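Local coordinates for protein Ala-tRNApro hydrolase ProX (Aeropyrum pernix, PDB 1WDV) that probably removes amino acids mischarged onto tRNA, as a putative trans-editing partner of prolyl-tRNA synthetase, at residues Thr45-Asp50 against Glu89-Pro94; Lys64-Asn69 against Val79-Ala84. One frame throughout, in Å; residues are numbered along the deposited sequence.

Contact 1 of 2, residues Thr45-Asp50 against Glu89-Pro94; sequences TLIVLD and ELTGYP
Ile-47 and Thr-91 meet tip to tip: CD1 of Ile-47 lies 3.6 Å from CG2 of Thr-91, and Thr-91 CG2 is also 3.8 Å from Ile-47 CG1. Thr-91 presents this methyl because its chi1 of 66° sets CG2 anti to the carbonyl carbon, while OG1 sits between the backbone N and the carbonyl carbon. There OG1 accepts a hydrogen bond from Tyr-93 N (3.1 Å, N-H...O 161°), which makes an ST turn, and donates one to Val-87 O in the preceding helical turn. The hydroxyl thereby serves the helix end and the methyl serves the sheet. A valine in place of Thr-91 could keep the methyl contact but would probably leave Tyr-93 N and Val-87 O without the hydroxyl they share, loosening the turn after the helix. Two residues on from Ile-47, Leu-49 crosses Leu-90 obliquely, with a single close approach of 3.6 Å between Leu-49 CD2 and Leu-90 CD1. No hydrogen bond joins the two segments. Gly-92, with its positive phi of 85°, takes the chain out of the helix. The arrangement is that of a helix packed by its C-terminal end on one face of a beta-sheet, in the aminoacyl-tRNA editing domain.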
loop_
_atom_site.group_PDB
_atom_site.type_symbol
_atom_site.label_atom_id
_atom_site.label_comp_id
_atom_site.label_asym_id
_atom_site.label_seq_id
_atom_site.Cartn_x
_atom_site.Cartn_y
_atom_site.Cartn_z
ATOM N N THR A 45 1.052 1.549 2.069
ATOM C CA THR A 45 0.051 0.512 2.298
ATOM C C THR A 45 -0.103 0.495 3.801
ATOM O O THR A 45 0.775 -0.000 4.504
ATOM C CB THR A 45 0.553 -0.889 1.865
ATOM O OG1 THR A 45 0.916 -0.872 0.476
ATOM C CG2 THR A 45 -0.539 -1.919 2.022
ATOM N N LEU A 46 -1.193 1.054 4.293
ATOM C CA LEU A 46 -1.434 1.104 5.727
ATOM C C LEU A 46 -2.341 -0.011 6.175
ATOM O O LEU A 46 -3.406 -0.206 5.604
ATOM C CB LEU A 46 -2.104 2.428 6.106
ATOM C CG LEU A 46 -1.337 3.679 5.680
ATOM C CD1 LEU A 46 -2.192 4.933 6.016
ATOM C CD2 LEU A 46 0.020 3.705 6.375
ATOM N N ILE A 47 -1.950 -0.738 7.215
ATOM C CA ILE A 47 -2.836 -1.802 7.691
ATOM C C ILE A 47 -3.799 -1.221 8.725
ATOM O O ILE A 47 -3.392 -0.553 9.702
ATOM C CB ILE A 47 -2.023 -2.964 8.295
ATOM C CG1 ILE A 47 -1.039 -3.506 7.250
ATOM C CG2 ILE A 47 -2.949 -4.071 8.781
ATOM C CD1 ILE A 47 -1.695 -4.056 5.949
ATOM N N VAL A 48 -5.091 -1.479 8.513
ATOM C CA VAL A 48 -6.135 -0.971 9.398
ATOM C C VAL A 48 -6.918 -2.161 9.953
ATOM O O VAL A 48 -7.182 -3.128 9.230
ATOM C CB VAL A 48 -7.061 -0.026 8.599
ATOM C CG1 VAL A 48 -8.244 0.449 9.440
ATOM C CG2 VAL A 48 -6.236 1.192 8.143
ATOM N N LEU A 49 -7.287 -2.075 11.234
ATOM C CA LEU A 49 -8.003 -3.167 11.886
ATOM C C LEU A 49 -9.366 -2.748 12.384
ATOM O O LEU A 49 -9.492 -1.672 12.959
ATOM C CB LEU A 49 -7.207 -3.635 13.099
ATOM C CG LEU A 49 -5.727 -3.937 12.846
ATOM C CD1 LEU A 49 -5.067 -4.284 14.186
ATOM C CD2 LEU A 49 -5.590 -5.092 11.869
ATOM N N ASP A 50 -10.394 -3.572 12.192
ATOM C CA ASP A 50 -11.669 -3.212 12.777
ATOM C C ASP A 50 -11.780 -3.984 14.099
ATOM O O ASP A 50 -10.875 -4.741 14.464
ATOM C CB ASP A 50 -12.870 -3.467 11.825
ATOM C CG ASP A 50 -13.095 -4.939 11.473
ATOM O OD1 ASP A 50 -12.869 -5.824 12.318
ATOM O OD2 ASP A 50 -13.547 -5.203 10.315
ATOM N N GLU A 89 3.327 -8.936 11.850
ATOM C CA GLU A 89 2.684 -10.193 12.210
ATOM C C GLU A 89 1.559 -10.584 11.248
ATOM O O GLU A 89 1.488 -11.717 10.797
ATOM C CB GLU A 89 2.119 -10.066 13.632
ATOM C CG GLU A 89 1.121 -11.117 14.065
ATOM C CD GLU A 89 0.407 -10.750 15.386
ATOM O OE1 GLU A 89 0.216 -9.535 15.663
ATOM O OE2 GLU A 89 0.027 -11.673 16.137
ATOM N N LEU A 90 0.677 -9.636 10.925
ATOM C CA LEU A 90 -0.482 -9.960 10.060
ATOM C C LEU A 90 -0.182 -10.008 8.553
ATOM O O LEU A 90 -0.931 -10.646 7.796
ATOM C CB LEU A 90 -1.618 -8.957 10.329
ATOM C CG LEU A 90 -2.179 -8.917 11.758
ATOM C CD1 LEU A 90 -3.133 -7.747 11.957
ATOM C CD2 LEU A 90 -2.832 -10.263 12.060
ATOM N N THR A 91 0.918 -9.386 8.107
ATOM C CA THR A 91 1.204 -9.381 6.675
ATOM C C THR A 91 2.372 -10.246 6.264
ATOM O O THR A 91 2.403 -10.765 5.146
ATOM C CB THR A 91 1.517 -7.960 6.117
ATOM O OG1 THR A 91 2.740 -7.496 6.678
ATOM C CG2 THR A 91 0.419 -6.950 6.466
ATOM N N GLY A 92 3.333 -10.388 7.173
ATOM C CA GLY A 92 4.530 -11.148 6.875
ATOM C C GLY A 92 5.591 -10.298 6.177
ATOM O O GLY A 92 6.596 -10.826 5.686
ATOM N N TYR A 93 5.376 -8.989 6.102
ATOM C CA TYR A 93 6.348 -8.091 5.459
ATOM C C TYR A 93 6.843 -7.052 6.455
ATOM O O TYR A 93 6.154 -6.710 7.405
ATOM C CB TYR A 93 5.714 -7.384 4.278
ATOM C CG TYR A 93 5.328 -8.332 3.167
ATOM C CD1 TYR A 93 4.015 -8.809 3.043
ATOM C CD2 TYR A 93 6.265 -8.725 2.241
ATOM C CE1 TYR A 93 3.659 -9.656 1.989
ATOM C CE2 TYR A 93 5.922 -9.562 1.196
ATOM C CZ TYR A 93 4.629 -10.020 1.067
ATOM O OH TYR A 93 4.328 -10.825 -0.015
ATOM N N PRO A 94 8.042 -6.507 6.219
ATOM C CA PRO A 94 8.581 -5.513 7.147
ATOM C C PRO A 94 7.891 -4.151 7.102
ATOM O O PRO A 94 7.405 -3.725 6.063
ATOM C CB PRO A 94 10.060 -5.471 6.775
ATOM C CG PRO A 94 10.069 -5.777 5.307
ATOM C CD PRO A 94 9.026 -6.876 5.180
#

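Contact 2 of 2, residues Lys64-Asn69 against Val79-Ala84; sequences KRLNIN and VRLARA
The edge strand 79-81 of the mixed sheet is packed here against the start of helix 68-75 and the loop that leads into it, through three apolar pairs and no hydrogen bond. Leu-66 and Leu-81 run alongside each other, pointing opposite ways, and their CD2 methyls come within 3.7 Å. In Leu-66, CG is anti to the backbone N (chi1 -177°), which carries the branch across to Leu-81. Ile-68 reaches both ends of the strand: its CD1 lies 4.3 Å from Leu-81 CG, a loose approach, while its CG2 is 4.1 Å from Val-79 CG2. Val-79 CG2 also sits 3.8 Å from Ile-68 O, so it meets the first turn of the helix at backbone as well as side chain. Asn-67 caps this helix through OD1, which accepts from Ser-70 N. The side chain of Arg-80 leaves its backbone away from 64-69. Its NH1 donates to Leu-81 O (3.0 Å, N-H...O 139°), a bent bond with the donor tilted 28° from the carbonyl plane, and forms a salt bridge with Glu-86. Val-79 and Leu-66 also touch Met-71 of the helix and Val-48 of the neighbouring strand. This is a helix N-terminus, with its N-cap asparagine, packed beside the edge strand of the mixed beta-sheet.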
loop_
_atom_site.group_PDB
_atom_site.type_symbol
_atom_site.label_atom_id
_atom_site.label_comp_id
_atom_site.label_asym_id
_atom_site.label_seq_id
_atom_site.Cartn_x
_atom_site.Cartn_y
_atom_site.Cartn_z
ATOM N N LYS A 64 -0.225 12.324 2.394
ATOM C CA LYS A 64 -1.479 12.398 3.160
ATOM C C LYS A 64 -1.418 11.398 4.301
ATOM O O LYS A 64 -0.462 10.637 4.422
ATOM C CB LYS A 64 -2.689 12.045 2.285
ATOM C CG LYS A 64 -2.795 12.826 0.981
ATOM C CD LYS A 64 -3.285 14.243 1.194
ATOM C CE LYS A 64 -3.656 14.881 -0.158
ATOM N NZ LYS A 64 -3.943 16.330 0.023
ATOM N N ARG A 65 -2.415 11.455 5.178
ATOM C CA ARG A 65 -2.525 10.506 6.281
ATOM C C ARG A 65 -3.900 9.862 6.195
ATOM O O ARG A 65 -4.793 10.349 5.494
ATOM C CB ARG A 65 -2.314 11.199 7.636
ATOM C CG ARG A 65 -0.820 11.477 7.890
ATOM C CD ARG A 65 -0.516 12.190 9.195
ATOM N NE ARG A 65 0.915 12.107 9.525
ATOM C CZ ARG A 65 1.554 12.972 10.312
ATOM N NH1 ARG A 65 0.896 13.999 10.833
ATOM N NH2 ARG A 65 2.835 12.779 10.624
ATOM N N LEU A 66 -4.078 8.753 6.888
ATOM C CA LEU A 66 -5.372 8.083 6.852
ATOM C C LEU A 66 -6.487 8.879 7.526
ATOM O O LEU A 66 -6.286 9.456 8.598
ATOM C CB LEU A 66 -5.256 6.722 7.544
ATOM C CG LEU A 66 -6.545 5.881 7.522
ATOM C CD1 LEU A 66 -6.683 5.282 6.121
ATOM C CD2 LEU A 66 -6.473 4.771 8.576
ATOM N N ASN A 67 -7.661 8.900 6.890
ATOM C CA ASN A 67 -8.835 9.543 7.469
ATOM C C ASN A 67 -9.555 8.372 8.178
ATOM O O ASN A 67 -10.261 7.568 7.542
ATOM C CB ASN A 67 -9.718 10.135 6.366
ATOM C CG ASN A 67 -10.894 10.894 6.924
ATOM O OD1 ASN A 67 -11.488 10.484 7.921
ATOM N ND2 ASN A 67 -11.244 12.003 6.282
ATOM N N ILE A 68 -9.334 8.264 9.486
ATOM C CA ILE A 68 -9.907 7.186 10.288
ATOM C C ILE A 68 -11.418 7.096 10.180
ATOM O O ILE A 68 -11.967 6.018 9.987
ATOM C CB ILE A 68 -9.528 7.330 11.788
ATOM C CG1 ILE A 68 -8.016 7.204 11.956
ATOM C CG2 ILE A 68 -10.241 6.250 12.627
ATOM C CD1 ILE A 68 -7.482 5.803 11.687
ATOM N N ASN A 69 -12.077 8.238 10.288
ATOM C CA ASN A 69 -13.532 8.293 10.203
ATOM C C ASN A 69 -14.012 7.710 8.882
ATOM O O ASN A 69 -15.014 7.015 8.834
ATOM C CB ASN A 69 -14.000 9.738 10.325
ATOM C CG ASN A 69 -15.509 9.862 10.300
ATOM O OD1 ASN A 69 -16.063 10.650 9.530
ATOM N ND2 ASN A 69 -16.183 9.094 11.151
ATOM N N VAL A 79 -12.676 1.321 13.784
ATOM C CA VAL A 79 -11.368 0.890 13.263
ATOM C C VAL A 79 -10.207 1.640 13.886
ATOM O O VAL A 79 -10.385 2.666 14.554
ATOM C CB VAL A 79 -11.239 1.103 11.726
ATOM C CG1 VAL A 79 -12.253 0.237 11.001
ATOM C CG2 VAL A 79 -11.427 2.571 11.369
ATOM N N ARG A 80 -9.007 1.121 13.659
ATOM C CA ARG A 80 -7.803 1.784 14.149
ATOM C C ARG A 80 -6.659 1.334 13.278
ATOM O O ARG A 80 -6.783 0.377 12.527
ATOM C CB ARG A 80 -7.494 1.419 15.613
ATOM C CG ARG A 80 -7.025 -0.033 15.847
ATOM C CD ARG A 80 -6.528 -0.167 17.285
ATOM N NE ARG A 80 -6.259 -1.552 17.687
ATOM C CZ ARG A 80 -5.157 -2.244 17.404
ATOM N NH1 ARG A 80 -4.185 -1.692 16.699
ATOM N NH2 ARG A 80 -5.012 -3.500 17.855
ATOM N N LEU A 81 -5.532 2.036 13.385
ATOM C CA LEU A 81 -4.337 1.648 12.648
ATOM C C LEU A 81 -3.716 0.489 13.388
ATOM O O LEU A 81 -3.721 0.479 14.625
ATOM C CB LEU A 81 -3.298 2.769 12.658
ATOM C CG LEU A 81 -3.648 3.957 11.792
ATOM C CD1 LEU A 81 -2.747 5.138 12.183
ATOM C CD2 LEU A 81 -3.480 3.562 10.318
ATOM N N ALA A 82 -3.236 -0.494 12.639
ATOM C CA ALA A 82 -2.492 -1.614 13.229
ATOM C C ALA A 82 -1.184 -0.996 13.700
ATOM O O ALA A 82 -0.625 -0.098 13.040
ATOM C CB ALA A 82 -2.171 -2.655 12.168
ATOM N N ARG A 83 -0.691 -1.456 14.845
ATOM C CA ARG A 83 0.597 -0.990 15.354
ATOM C C ARG A 83 1.695 -1.714 14.564
ATOM O O ARG A 83 1.443 -2.748 13.944
ATOM C CB ARG A 83 0.673 -1.258 16.859
ATOM C CG ARG A 83 -0.336 -0.349 17.577
ATOM C CD ARG A 83 -0.313 -0.481 19.076
ATOM N NE ARG A 83 -0.687 -1.808 19.496
ATOM C CZ ARG A 83 -1.907 -2.178 19.881
ATOM N NH1 ARG A 83 -2.935 -1.312 19.921
ATOM N NH2 ARG A 83 -2.100 -3.444 20.213
ATOM N N ALA A 84 2.910 -1.181 14.564
ATOM C CA ALA A 84 3.993 -1.786 13.768
ATOM C C ALA A 84 4.230 -3.281 13.941
ATOM O O ALA A 84 4.501 -3.986 12.960
ATOM C CB ALA A 84 5.300 -1.010 13.992
#

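In the fold
Both contacts use the same mixed sheet, whose neighbouring strands 43-50 and 79-81 pair antiparallel. The probable hydrogen bonds Leu-49 N to Arg-80 O (2.8 Å) and Ala-82 N to Ile-47 O (2.9 Å) tie them together. Contact 1 brings in the C-terminal end of helix 84-91, contact 2 the N-terminal end of helix 68-75. Each is only partly buried, but two of the four touching residues in contact 1 are buried, against one in contact 2, which lies farther from the chain centre and includes the exposed Leu-81. Contact 1 meets through aliphatic groups alone; contact 2 adds a backbone carbonyl, Ile-68 O, against a valine methyl. Among their polar groups, Thr-91 makes an ST turn at a helix C-terminus and Asn-67 caps a helix N-terminus.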